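Local coordinates for protein aminotransferase class I and II (Streptococcus suis 89/1591, PDB 3P6K) that probably transfers amino groups between amino acids and keto acids with pyridoxal phosphate, as a homodimeric fold-type I aminotransferase of unassigned substrate, at residues 18-23 with 325-330; 99-104 with 241-246; 156-161 with 188-193; 311-316 with 344-349. All blocks are in the same frame, centred on the assembly; numbering follows the deposited sequence.

Contact 1. Residues 18-23 with 325-330; sequences NSAIYD and QLLQEH. With SO4 (sulfate ion), chain H.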
loop_
_atom_site.group_PDB
_atom_site.type_symbol
_atom_site.label_atom_id
_atom_site.label_comp_id
_atom_site.label_asym_id
_atom_site.label_seq_id
_atom_site.Cartn_x
_atom_site.Cartn_y
_atom_site.Cartn_z
ATOM N N ASN B 18 17.228 7.113 -13.582
ATOM C CA ASN B 18 18.588 6.544 -13.598
ATOM C C ASN B 18 19.603 7.199 -14.529
ATOM O O ASN B 18 20.799 6.899 -14.403
ATOM C CB ASN B 18 18.547 5.012 -13.766
ATOM C CG ASN B 18 18.002 4.294 -12.517
ATOM O OD1 ASN B 18 17.854 4.888 -11.448
ATOM N ND2 ASN B 18 17.728 3.005 -12.657
ATOM N N SER B 19 19.151 8.092 -15.420
ATOM C CA SER B 19 20.046 8.857 -16.275
ATOM C C SER B 19 20.417 10.212 -15.652
ATOM O O SER B 19 21.193 10.955 -16.235
ATOM C CB SER B 19 19.401 9.099 -17.640
ATOM O OG SER B 19 18.967 7.872 -18.172
ATOM N N ALA B 20 19.846 10.546 -14.494
ATOM C CA ALA B 20 20.116 11.814 -13.829
ATOM C C ALA B 20 21.375 11.738 -12.959
ATOM O O ALA B 20 21.603 10.718 -12.327
ATOM C CB ALA B 20 18.921 12.198 -12.930
ATOM N N ILE B 21 22.186 12.795 -12.980
ATOM C CA ILE B 21 23.261 13.018 -11.995
ATOM C C ILE B 21 22.759 14.119 -11.012
ATOM O O ILE B 21 22.990 14.012 -9.798
ATOM C CB ILE B 21 24.661 13.306 -12.641
ATOM C CG1 ILE B 21 25.744 13.459 -11.562
ATOM C CG2 ILE B 21 24.646 14.504 -13.529
ATOM C CD1 ILE B 21 27.177 13.586 -12.114
ATOM N N TYR B 22 22.036 15.142 -11.501
ATOM C CA TYR B 22 21.477 16.211 -10.632
ATOM C C TYR B 22 19.943 16.176 -10.712
ATOM O O TYR B 22 19.353 16.747 -11.605
ATOM C CB TYR B 22 22.057 17.585 -11.015
ATOM C CG TYR B 22 23.572 17.600 -11.195
ATOM C CD1 TYR B 22 24.439 17.295 -10.130
ATOM C CD2 TYR B 22 24.151 17.913 -12.425
ATOM C CE1 TYR B 22 25.868 17.284 -10.305
ATOM C CE2 TYR B 22 25.553 17.932 -12.597
ATOM C CZ TYR B 22 26.401 17.614 -11.533
ATOM O OH TYR B 22 27.774 17.638 -11.715
ATOM N N ASP B 23 19.315 15.490 -9.761
ATOM C CA ASP B 23 17.859 15.280 -9.729
ATOM C C ASP B 23 17.168 16.404 -9.010
ATOM O O ASP B 23 17.109 16.429 -7.785
ATOM C CB ASP B 23 17.514 13.933 -9.077
ATOM C CG ASP B 23 15.997 13.634 -9.039
ATOM O OD1 ASP B 23 15.153 14.412 -9.530
ATOM O OD2 ASP B 23 15.650 12.571 -8.474
ATOM N N GLN B 325 16.468 16.540 -23.785
ATOM C CA GLN B 325 17.795 17.042 -24.236
ATOM C C GLN B 325 18.661 17.515 -23.063
ATOM O O GLN B 325 19.873 17.257 -23.041
ATOM C CB GLN B 325 17.668 18.182 -25.257
ATOM C CG GLN B 325 17.117 17.763 -26.598
ATOM C CD GLN B 325 17.199 18.863 -27.658
ATOM O OE1 GLN B 325 17.262 20.046 -27.351
ATOM N NE2 GLN B 325 17.198 18.462 -28.914
ATOM N N LEU B 326 18.043 18.239 -22.122
ATOM C CA LEU B 326 18.726 18.647 -20.887
ATOM C C LEU B 326 19.295 17.430 -20.135
ATOM O O LEU B 326 20.438 17.465 -19.694
ATOM C CB LEU B 326 17.791 19.414 -19.951
ATOM C CG LEU B 326 18.345 19.850 -18.593
ATOM C CD1 LEU B 326 19.548 20.788 -18.771
ATOM C CD2 LEU B 326 17.256 20.476 -17.744
ATOM N N LEU B 327 18.474 16.386 -19.997
ATOM C CA LEU B 327 18.833 15.155 -19.309
ATOM C C LEU B 327 20.004 14.437 -19.984
ATOM O O LEU B 327 20.975 14.122 -19.305
ATOM C CB LEU B 327 17.635 14.219 -19.160
ATOM C CG LEU B 327 17.854 12.913 -18.402
ATOM C CD1 LEU B 327 18.229 13.150 -16.946
ATOM C CD2 LEU B 327 16.620 12.086 -18.515
ATOM N N GLN B 328 19.922 14.214 -21.300
ATOM C CA GLN B 328 21.029 13.609 -22.052
ATOM C C GLN B 328 22.327 14.400 -21.948
ATOM O O GLN B 328 23.390 13.802 -21.723
ATOM C CB GLN B 328 20.725 13.444 -23.569
ATOM C CG GLN B 328 21.974 13.039 -24.507
ATOM C CD GLN B 328 22.862 11.844 -23.992
ATOM O OE1 GLN B 328 22.396 10.993 -23.208
ATOM N NE2 GLN B 328 24.162 11.806 -24.428
ATOM N N GLU B 329 22.234 15.715 -22.132
ATOM C CA GLU B 329 23.426 16.569 -22.183
ATOM C C GLU B 329 24.116 16.817 -20.854
ATOM O O GLU B 329 25.346 16.854 -20.807
ATOM C CB GLU B 329 23.106 17.924 -22.817
ATOM C CG GLU B 329 22.773 17.866 -24.295
ATOM C CD GLU B 329 23.985 17.753 -25.213
ATOM O OE1 GLU B 329 25.137 17.646 -24.740
ATOM O OE2 GLU B 329 23.775 17.806 -26.441
ATOM N N HIS B 330 23.336 17.019 -19.798
ATOM C CA HIS B 330 23.885 17.386 -18.483
ATOM C C HIS B 330 23.407 16.577 -17.297
ATOM O O HIS B 330 23.827 16.837 -16.169
ATOM C CB HIS B 330 23.604 18.897 -18.246
ATOM C CG HIS B 330 24.219 19.797 -19.276
ATOM N ND1 HIS B 330 25.573 19.797 -19.547
ATOM C CD2 HIS B 330 23.671 20.729 -20.092
ATOM C CE1 HIS B 330 25.828 20.686 -20.495
ATOM N NE2 HIS B 330 24.694 21.273 -20.830
HETATM S S SO4 H . 25.210 22.731 -23.831
HETATM O O1 SO4 H . 24.704 23.330 -22.601
HETATM O O2 SO4 H . 24.546 21.468 -24.133
HETATM O O3 SO4 H . 25.063 23.666 -24.947
HETATM O O4 SO4 H . 26.623 22.451 -23.680
#
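In the small domain expected of a class I/II aminotransferase, the N-terminal chain at 18-23 packs against the C-terminal end of helix 319-330, where Leu327 and His330 meet Ser19, Ala20, Ile21 and Tyr22. Leu327 is the buried part of this surface contact. Its side chain extends away from its own backbone N (chi1 -177°), which sends CD1 against Ser19 O at 3.8 Å and Ala20 CA at 3.9 Å, while its CD2 touches Ser19 CB at 4.2 Å. One turn on, the carbonyl of His330 faces the other end of the segment: His330 O lies 3.6 Å from Ile21 CG2 and reaches the Tyr22 ring obliquely, 3.9 Å from CD2. Ile21 CG2 in turn sits over one face of that ring. The His330 imidazole turns to the other side and donates NE2-H to O1 of a sulfate ion, probably from the crystallisation liquor, at 2.7 Å and nearly straight (170°), with the oxygen in the ring plane. Arg370 also binds this sulfate. Backbone bonds from Ile21 and Tyr22 to Gly331 and Leu333 continue the contact into parallel strands 22-23 and 332-333. The two segments themselves meet through van der Waals contacts, several between carbonyl oxygen and carbon, while the sulfate would favour a protonated His330.

Contact 2. Residues 99-104 with 241-246; sequences YSLIEP and TDILRD
Ser100 and Leu244 meet where two helices, 89-101 and 238-245, come within 5.8 Å of each other at the CA atoms of these two residues. The CB of Ser100 points toward the other helix, and Leu244 brings one branch to it from the flank: CD2 lies 3.3 Å from Ser100 CB, tighter than ordinary carbon-carbon contact, and 3.5 Å from Ser100 OG. Leu244 CG stands anti to its own carbonyl carbon (chi1 -53°), and this turns CD2 toward the serine. The hydroxyl of Ser100 does not depend on this neighbour, since it is hydrogen-bonded to Leu96 O one turn back in its own helix. Beside this pair, Leu101 and Ile243 approach at a slant, Leu101 CD2 touching Ile243 CG2 at 3.9 Å. Leu101 CG also reaches Leu244 CD2 at 4.3 Å, so that the leucine branch is touched by both Ser100 and Leu101. Farther round helix 238-245, Arg245 NH1 forms a salt bridge of 2.8 Å with Asp242 OD1, which lies at the guanidinium edge and in its plane; Glu63 holds NE of the same arginine. The second subunit is close by, with its Ser124 bonded to Tyr99 OH and its Asn14 to Arg245 O. A small serine and branched aliphatic side chains thus bring the helices together by close van der Waals contact, with the Asp242-Arg245 pair turned from helix 89-101.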
loop_
_atom_site.group_PDB
_atom_site.type_symbol
_atom_site.label_atom_id
_atom_site.label_comp_id
_atom_site.label_asym_id
_atom_site.label_seq_id
_atom_site.Cartn_x
_atom_site.Cartn_y
_atom_site.Cartn_z
ATOM N N TYR B 99 -11.264 4.983 -2.109
ATOM C CA TYR B 99 -11.883 3.649 -2.226
ATOM C C TYR B 99 -13.058 3.475 -1.240
ATOM O O TYR B 99 -14.137 3.093 -1.638
ATOM C CB TYR B 99 -10.826 2.609 -1.972
ATOM C CG TYR B 99 -11.071 1.347 -2.635
ATOM C CD1 TYR B 99 -10.685 1.178 -3.988
ATOM C CD2 TYR B 99 -11.682 0.295 -1.956
ATOM C CE1 TYR B 99 -10.909 -0.002 -4.648
ATOM C CE2 TYR B 99 -11.900 -0.886 -2.591
ATOM C CZ TYR B 99 -11.506 -1.037 -3.948
ATOM O OH TYR B 99 -11.698 -2.205 -4.602
ATOM N N SER B 100 -12.853 3.846 0.026
ATOM C CA SER B 100 -13.901 3.769 1.064
ATOM C C SER B 100 -15.150 4.603 0.829
ATOM O O SER B 100 -16.259 4.122 1.068
ATOM C CB SER B 100 -13.341 4.190 2.421
ATOM O OG SER B 100 -12.283 3.353 2.830
ATOM N N LEU B 101 -14.982 5.829 0.352
ATOM C CA LEU B 101 -16.090 6.778 0.253
ATOM C C LEU B 101 -16.747 7.022 -1.101
ATOM O O LEU B 101 -17.898 7.464 -1.124
ATOM C CB LEU B 101 -15.636 8.117 0.851
ATOM C CG LEU B 101 -15.103 7.989 2.301
ATOM C CD1 LEU B 101 -14.604 9.332 2.824
ATOM C CD2 LEU B 101 -16.145 7.391 3.260
ATOM N N ILE B 102 -16.050 6.759 -2.208
ATOM C CA ILE B 102 -16.602 7.058 -3.526
ATOM C C ILE B 102 -17.412 5.853 -4.023
ATOM O O ILE B 102 -16.899 4.748 -4.040
ATOM C CB ILE B 102 -15.504 7.444 -4.566
ATOM C CG1 ILE B 102 -14.656 8.638 -4.092
ATOM C CG2 ILE B 102 -16.124 7.809 -5.901
ATOM C CD1 ILE B 102 -15.444 9.907 -3.823
ATOM N N GLU B 103 -18.666 6.104 -4.405
ATOM C CA GLU B 103 -19.596 5.114 -4.965
ATOM C C GLU B 103 -19.864 5.501 -6.434
ATOM O O GLU B 103 -19.780 6.704 -6.774
ATOM C CB GLU B 103 -20.961 5.179 -4.246
ATOM C CG GLU B 103 -20.975 5.007 -2.713
ATOM C CD GLU B 103 -20.604 3.616 -2.259
ATOM O OE1 GLU B 103 -21.055 2.635 -2.900
ATOM O OE2 GLU B 103 -19.869 3.500 -1.246
ATOM N N PRO B 104 -20.216 4.511 -7.308
ATOM C CA PRO B 104 -20.577 4.840 -8.714
ATOM C C PRO B 104 -21.675 5.893 -8.758
ATOM O O PRO B 104 -22.591 5.861 -7.922
ATOM C CB PRO B 104 -21.094 3.503 -9.274
ATOM C CG PRO B 104 -20.399 2.479 -8.486
ATOM C CD PRO B 104 -20.261 3.053 -7.084
ATOM N N THR B 241 -13.726 7.829 10.088
ATOM C CA THR B 241 -12.689 6.915 10.599
ATOM C C THR B 241 -13.219 5.484 10.773
ATOM O O THR B 241 -12.541 4.525 10.389
ATOM C CB THR B 241 -12.093 7.410 11.923
ATOM O OG1 THR B 241 -11.560 8.723 11.736
ATOM C CG2 THR B 241 -10.965 6.480 12.387
ATOM N N ASP B 242 -14.435 5.354 11.318
ATOM C CA ASP B 242 -15.095 4.044 11.461
ATOM C C ASP B 242 -15.351 3.383 10.103
ATOM O O ASP B 242 -15.284 2.180 10.011
ATOM C CB ASP B 242 -16.424 4.128 12.250
ATOM C CG ASP B 242 -16.231 4.332 13.758
ATOM O OD1 ASP B 242 -15.096 4.240 14.284
ATOM O OD2 ASP B 242 -17.253 4.569 14.441
ATOM N N ILE B 243 -15.651 4.165 9.063
ATOM C CA ILE B 243 -15.853 3.615 7.708
ATOM C C ILE B 243 -14.505 3.144 7.148
ATOM O O ILE B 243 -14.377 1.998 6.766
ATOM C CB ILE B 243 -16.538 4.612 6.744
ATOM C CG1 ILE B 243 -17.980 4.911 7.221
ATOM C CG2 ILE B 243 -16.611 4.045 5.300
ATOM C CD1 ILE B 243 -18.597 6.131 6.522
ATOM N N LEU B 244 -13.511 4.022 7.162
ATOM C CA LEU B 244 -12.179 3.723 6.632
ATOM C C LEU B 244 -11.551 2.476 7.255
ATOM O O LEU B 244 -10.920 1.691 6.561
ATOM C CB LEU B 244 -11.228 4.918 6.791
ATOM C CG LEU B 244 -11.659 6.284 6.245
ATOM C CD1 LEU B 244 -10.534 7.293 6.431
ATOM C CD2 LEU B 244 -12.123 6.200 4.793
ATOM N N ARG B 245 -11.776 2.290 8.548
ATOM C CA ARG B 245 -11.301 1.137 9.308
ATOM C C ARG B 245 -11.736 -0.234 8.720
ATOM O O ARG B 245 -10.995 -1.201 8.801
ATOM C CB ARG B 245 -11.763 1.302 10.775
ATOM C CG ARG B 245 -11.398 0.188 11.702
ATOM C CD ARG B 245 -11.660 0.497 13.181
ATOM N NE ARG B 245 -10.841 1.621 13.660
ATOM C CZ ARG B 245 -11.273 2.788 14.147
ATOM N NH1 ARG B 245 -12.579 3.089 14.261
ATOM N NH2 ARG B 245 -10.360 3.684 14.551
ATOM N N ASP B 246 -12.936 -0.304 8.142
ATOM C CA ASP B 246 -13.465 -1.537 7.557
ATOM C C ASP B 246 -12.925 -1.881 6.152
ATOM O O ASP B 246 -13.217 -2.956 5.670
ATOM C CB ASP B 246 -15.010 -1.501 7.532
ATOM C CG ASP B 246 -15.631 -1.438 8.933
ATOM O OD1 ASP B 246 -15.064 -2.064 9.877
ATOM O OD2 ASP B 246 -16.698 -0.769 9.072
#

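Contact 3. Residues 156-161 with 188-193; sequences KMICIN and AYILSD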
loop_
_atom_site.group_PDB
_atom_site.type_symbol
_atom_site.label_atom_id
_atom_site.label_comp_id
_atom_site.label_asym_id
_atom_site.label_seq_id
_atom_site.Cartn_x
_atom_site.Cartn_y
_atom_site.Cartn_z
ATOM N N LYS B 156 -20.318 14.724 -3.590
ATOM C CA LYS B 156 -19.879 13.860 -2.501
ATOM C C LYS B 156 -18.613 14.396 -1.842
ATOM O O LYS B 156 -18.525 14.391 -0.616
ATOM C CB LYS B 156 -19.640 12.424 -3.016
ATOM C CG LYS B 156 -18.979 11.398 -2.027
ATOM C CD LYS B 156 -19.794 11.099 -0.761
ATOM C CE LYS B 156 -20.949 10.123 -0.988
ATOM N NZ LYS B 156 -20.469 8.735 -1.264
HETATM N N MSE B 157 -17.652 14.828 -2.670
HETATM C CA MSE B 157 -16.324 15.240 -2.199
HETATM C C MSE B 157 -15.639 16.219 -3.117
HETATM O O MSE B 157 -15.824 16.150 -4.335
HETATM C CB MSE B 157 -15.441 13.980 -2.113
HETATM C CG MSE B 157 -14.002 14.144 -1.562
HETATM SE SE MSE B 157 -13.143 12.401 -1.614
HETATM C CE MSE B 157 -14.027 11.630 -0.062
ATOM N N ILE B 158 -14.834 17.098 -2.516
ATOM C CA ILE B 158 -13.959 18.027 -3.216
ATOM C C ILE B 158 -12.538 17.559 -2.864
ATOM O O ILE B 158 -12.246 17.388 -1.677
ATOM C CB ILE B 158 -14.139 19.483 -2.748
ATOM C CG1 ILE B 158 -15.573 19.957 -2.951
ATOM C CG2 ILE B 158 -13.190 20.405 -3.474
ATOM C CD1 ILE B 158 -15.835 21.354 -2.452
ATOM N N CYS B 159 -11.676 17.324 -3.850
ATOM C CA CYS B 159 -10.284 16.902 -3.608
ATOM C C CYS B 159 -9.304 18.036 -3.855
ATOM O O CYS B 159 -9.288 18.608 -4.955
ATOM C CB CYS B 159 -9.877 15.759 -4.534
ATOM S SG CYS B 159 -10.854 14.256 -4.300
ATOM N N ILE B 160 -8.472 18.326 -2.860
ATOM C CA ILE B 160 -7.414 19.324 -2.984
ATOM C C ILE B 160 -6.089 18.738 -2.508
ATOM O O ILE B 160 -6.050 17.684 -1.817
ATOM C CB ILE B 160 -7.729 20.626 -2.155
ATOM C CG1 ILE B 160 -7.765 20.364 -0.629
ATOM C CG2 ILE B 160 -9.045 21.296 -2.655
ATOM C CD1 ILE B 160 -8.027 21.636 0.203
ATOM N N ASN B 161 -5.017 19.443 -2.873
ATOM C CA ASN B 161 -3.639 19.120 -2.484
ATOM C C ASN B 161 -3.108 20.458 -1.973
ATOM O O ASN B 161 -3.071 21.416 -2.729
ATOM C CB ASN B 161 -2.938 18.614 -3.717
ATOM C CG ASN B 161 -1.542 18.008 -3.478
ATOM O OD1 ASN B 161 -0.783 17.893 -4.450
ATOM N ND2 ASN B 161 -1.204 17.586 -2.224
ATOM N N ALA B 188 -20.728 18.271 1.177
ATOM C CA ALA B 188 -19.623 17.528 0.551
ATOM C C ALA B 188 -18.399 17.386 1.482
ATOM O O ALA B 188 -18.124 18.289 2.281
ATOM C CB ALA B 188 -19.188 18.205 -0.781
ATOM N N TYR B 189 -17.700 16.252 1.408
ATOM C CA TYR B 189 -16.459 16.071 2.195
ATOM C C TYR B 189 -15.368 16.818 1.457
ATOM O O TYR B 189 -15.509 17.087 0.269
ATOM C CB TYR B 189 -15.985 14.624 2.248
ATOM C CG TYR B 189 -16.854 13.630 2.947
ATOM C CD1 TYR B 189 -16.887 13.554 4.345
ATOM C CD2 TYR B 189 -17.605 12.695 2.203
ATOM C CE1 TYR B 189 -17.705 12.590 5.003
ATOM C CE2 TYR B 189 -18.406 11.713 2.835
ATOM C CZ TYR B 189 -18.452 11.665 4.226
ATOM O OH TYR B 189 -19.243 10.696 4.810
ATOM N N ILE B 190 -14.286 17.158 2.140
ATOM C CA ILE B 190 -13.109 17.710 1.459
ATOM C C ILE B 190 -11.902 16.864 1.835
ATOM O O ILE B 190 -11.519 16.826 3.012
ATOM C CB ILE B 190 -12.808 19.192 1.758
ATOM C CG1 ILE B 190 -14.021 20.069 1.418
ATOM C CG2 ILE B 190 -11.522 19.612 0.956
ATOM C CD1 ILE B 190 -13.904 21.566 1.834
ATOM N N LEU B 191 -11.344 16.167 0.838
ATOM C CA LEU B 191 -10.126 15.395 0.988
ATOM C C LEU B 191 -9.005 16.376 0.716
ATOM O O LEU B 191 -8.996 16.984 -0.358
ATOM C CB LEU B 191 -10.068 14.234 -0.018
ATOM C CG LEU B 191 -8.723 13.500 -0.121
ATOM C CD1 LEU B 191 -8.239 13.030 1.264
ATOM C CD2 LEU B 191 -8.859 12.348 -1.084
ATOM N N SER B 192 -8.095 16.547 1.672
ATOM C CA SER B 192 -6.933 17.421 1.513
ATOM C C SER B 192 -5.628 16.647 1.730
ATOM O O SER B 192 -5.318 16.239 2.857
ATOM C CB SER B 192 -7.009 18.597 2.456
ATOM O OG SER B 192 -5.976 19.482 2.167
ATOM N N ASP B 193 -4.902 16.424 0.639
ATOM C CA ASP B 193 -3.582 15.808 0.666
ATOM C C ASP B 193 -2.608 16.931 1.102
ATOM O O ASP B 193 -2.309 17.853 0.319
ATOM C CB ASP B 193 -3.250 15.257 -0.725
ATOM C CG ASP B 193 -1.896 14.623 -0.811
ATOM O OD1 ASP B 193 -0.967 15.041 -0.076
ATOM O OD2 ASP B 193 -1.750 13.725 -1.692
#
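Lys156, Ile158 and Ile160 are hydrogen-bonded to Tyr189, Leu191 and Asp193 in a parallel backbone ladder. Five bonds alternate along it: Tyr189 N to Lys156 O, Ile158 N to Tyr189 O, Leu191 N to Ile158 O, Ile160 N to Leu191 O, and Asp193 N to Ile160 O. Each is 2.9-3.0 Å between N and O, and the one from Leu191 is the most bent (143°). CA-H...O contacts fill the gaps between them, as from Met157 CA to Tyr189 O at 3.2 Å. A side-chain bond extends the ladder: Asn161 ND2 donates to Asp193 O at 2.8 Å, the oxygen lying close to the amide plane while the donor stands above the carbonyl plane. The two strands form a beta-alpha-beta crossover with helix 173-185 between them in sequence, packed on Ile158 and Ile190, part of the central seven-stranded sheet of the large, cofactor-binding domain of fold-type I enzymes. Side-chain packing occupies both faces. On one, selenomethionine Met157 places SE 3.9 Å from Leu191 CB. On the other, Ile160 CG1 lies between its backbone N and carbonyl carbon (chi1 65°) and comes within 3.4 Å of Ser192 OG, a hydroxyl bonded to Glu194. Where the strands begin, Lys156 runs alongside Tyr189, its CD in the ring plane at the edge. Among the charged ends, Lys156 NZ forms a salt bridge with Asp106, and Asp193 OD2 is hydrogen-bonded to Asn94 ND2 and to N1 of the modified residue LLP at position 222, the lysine carrying pyridoxal phosphate.

Contact 4. Residues 311-316 with 344-349; sequences VKIAVD and GYVRLG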
loop_
_atom_site.group_PDB
_atom_site.type_symbol
_atom_site.label_atom_id
_atom_site.label_comp_id
_atom_site.label_asym_id
_atom_site.label_seq_id
_atom_site.Cartn_x
_atom_site.Cartn_y
_atom_site.Cartn_z
ATOM N N VAL B 311 8.229 26.178 -12.728
ATOM C CA VAL B 311 8.988 27.275 -13.314
ATOM C C VAL B 311 8.691 27.425 -14.806
ATOM O O VAL B 311 8.789 26.453 -15.529
ATOM C CB VAL B 311 10.515 27.008 -13.096
ATOM C CG1 VAL B 311 11.366 28.090 -13.732
ATOM C CG2 VAL B 311 10.835 26.847 -11.559
ATOM N N LYS B 312 8.369 28.641 -15.244
ATOM C CA LYS B 312 8.048 28.944 -16.657
ATOM C C LYS B 312 9.350 29.169 -17.420
ATOM O O LYS B 312 10.186 29.965 -16.989
ATOM C CB LYS B 312 7.171 30.196 -16.765
ATOM C CG LYS B 312 6.671 30.510 -18.199
ATOM C CD LYS B 312 5.565 31.627 -18.283
ATOM C CE LYS B 312 5.885 32.895 -17.435
ATOM N NZ LYS B 312 4.857 34.031 -17.576
ATOM N N ILE B 313 9.513 28.481 -18.543
ATOM C CA ILE B 313 10.724 28.594 -19.375
ATOM C C ILE B 313 10.301 29.232 -20.692
ATOM O O ILE B 313 9.556 28.616 -21.462
ATOM C CB ILE B 313 11.426 27.226 -19.553
ATOM C CG1 ILE B 313 11.714 26.594 -18.175
ATOM C CG2 ILE B 313 12.732 27.375 -20.409
ATOM C CD1 ILE B 313 12.689 25.411 -18.199
ATOM N N ALA B 314 10.784 30.461 -20.935
ATOM C CA ALA B 314 10.414 31.286 -22.108
ATOM C C ALA B 314 11.258 30.926 -23.332
ATOM O O ALA B 314 12.101 31.721 -23.821
ATOM C CB ALA B 314 10.539 32.772 -21.772
ATOM N N VAL B 315 11.015 29.692 -23.791
ATOM C CA VAL B 315 11.664 29.066 -24.915
ATOM C C VAL B 315 10.591 28.415 -25.777
ATOM O O VAL B 315 9.737 27.679 -25.270
ATOM C CB VAL B 315 12.678 27.951 -24.457
ATOM C CG1 VAL B 315 12.944 26.937 -25.572
ATOM C CG2 VAL B 315 13.983 28.583 -23.964
ATOM N N ASP B 316 10.713 28.628 -27.089
ATOM C CA ASP B 316 9.788 28.095 -28.067
ATOM C C ASP B 316 10.217 26.665 -28.422
ATOM O O ASP B 316 10.833 26.428 -29.459
ATOM C CB ASP B 316 9.741 29.002 -29.314
ATOM C CG ASP B 316 8.665 28.573 -30.323
ATOM O OD1 ASP B 316 7.750 27.800 -29.918
ATOM O OD2 ASP B 316 8.707 29.043 -31.494
ATOM N N GLY B 344 5.244 24.439 -21.336
ATOM C CA GLY B 344 5.887 25.730 -21.082
ATOM C C GLY B 344 6.429 25.902 -19.684
ATOM O O GLY B 344 7.118 26.907 -19.427
ATOM N N TYR B 345 6.150 24.925 -18.797
ATOM C CA TYR B 345 6.634 24.912 -17.419
ATOM C C TYR B 345 7.356 23.590 -17.149
ATOM O O TYR B 345 7.260 22.619 -17.920
ATOM C CB TYR B 345 5.455 25.029 -16.421
ATOM C CG TYR B 345 4.571 26.243 -16.602
ATOM C CD1 TYR B 345 3.510 26.242 -17.508
ATOM C CD2 TYR B 345 4.796 27.409 -15.850
ATOM C CE1 TYR B 345 2.679 27.394 -17.665
ATOM C CE2 TYR B 345 3.999 28.541 -15.999
ATOM C CZ TYR B 345 2.944 28.541 -16.908
ATOM O OH TYR B 345 2.169 29.688 -17.035
ATOM N N VAL B 346 8.109 23.570 -16.063
ATOM C CA VAL B 346 8.757 22.357 -15.591
ATOM C C VAL B 346 8.634 22.329 -14.070
ATOM O O VAL B 346 8.656 23.397 -13.444
ATOM C CB VAL B 346 10.252 22.305 -15.961
ATOM C CG1 VAL B 346 10.417 22.252 -17.452
ATOM C CG2 VAL B 346 11.038 23.465 -15.369
ATOM N N ARG B 347 8.461 21.141 -13.498
ATOM C CA ARG B 347 8.438 20.972 -12.043
ATOM C C ARG B 347 9.887 20.861 -11.643
ATOM O O ARG B 347 10.610 19.986 -12.172
ATOM C CB ARG B 347 7.682 19.723 -11.575
ATOM C CG ARG B 347 7.532 19.697 -10.035
ATOM C CD ARG B 347 6.741 18.523 -9.545
ATOM N NE ARG B 347 7.504 17.283 -9.489
ATOM C CZ ARG B 347 6.981 16.082 -9.255
ATOM N NH1 ARG B 347 5.667 15.910 -9.076
ATOM N NH2 ARG B 347 7.781 15.017 -9.225
ATOM N N LEU B 348 10.304 21.734 -10.733
ATOM C CA LEU B 348 11.654 21.769 -10.220
ATOM C C LEU B 348 11.516 21.628 -8.710
ATOM O O LEU B 348 10.927 22.501 -8.064
ATOM C CB LEU B 348 12.322 23.074 -10.632
ATOM C CG LEU B 348 13.828 23.279 -10.465
ATOM C CD1 LEU B 348 14.298 24.439 -11.349
ATOM C CD2 LEU B 348 14.240 23.495 -8.984
ATOM N N GLY B 349 12.015 20.511 -8.171
ATOM C CA GLY B 349 12.024 20.226 -6.740
ATOM C C GLY B 349 13.395 20.620 -6.229
ATOM O O GLY B 349 14.412 20.249 -6.826
#
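Val311 N donates to Val346 O at 2.9 Å, and Val346 N returns a bond to Val311 O at 3.0 Å; the two close the hydrogen-bonded pair of an antiparallel ladder. Ile313 N adds a third, nearly straight bond (170°) to Gly344 O. The backbone of Gly344, at phi 92°, is one that calls for glycine, and it leads into the strand just where its carbonyl is used. Between these rungs lies the non-hydrogen-bonded pair of Lys312 and Tyr345, whose side chains run alongside each other in the same direction: Lys312 CB rests 3.7 Å from Tyr345 CE2, oblique to the ring, and the lysine's methylenes follow it out toward the hydroxyl. Phe310 meets the same tyrosine with nearly parallel planes, and Trp140 meets it edge-to-face. The opposite face of the strands is apolar. Ile313 and Val346 cross at about a right angle, with Ile313 CD1 3.8 Å from Val346 CG2. Because CG1 of Val346 is anti to the carbonyl carbon (chi1 -64°), CG2 is left between that carbon and the backbone N, 3.7 Å from Val311 O. Val311 CG2 reaches Leu348 CB at 4.2 Å. These strands are the inner pair of the four-stranded antiparallel sheet, between strands 298-300 and 335-336; helix 319-330 packs on Ile313 and Val346, and helix 354-368 on Ile313 and Leu348.

Along the chain the first segment of contact 1 comes before everything else, and its partner, helix 319-330, falls between the two strands of contact 4, so these two contacts interlock. Their centres are 16 Å apart, on the same side of the molecule, in what is probably the small domain. Contacts 2 and 3 lie in what is probably the large domain, centres 14 Å apart; both strands of contact 3 fall in the chain between the segments of contact 2. They touch through Lys156 and Met157, a junction tying the sheet that carries the cofactor-bound Asp193 to helices near the dimer interface. Nearest atoms of contacts 3 and 4 are about 8 Å apart, although their centres are 28 Å apart.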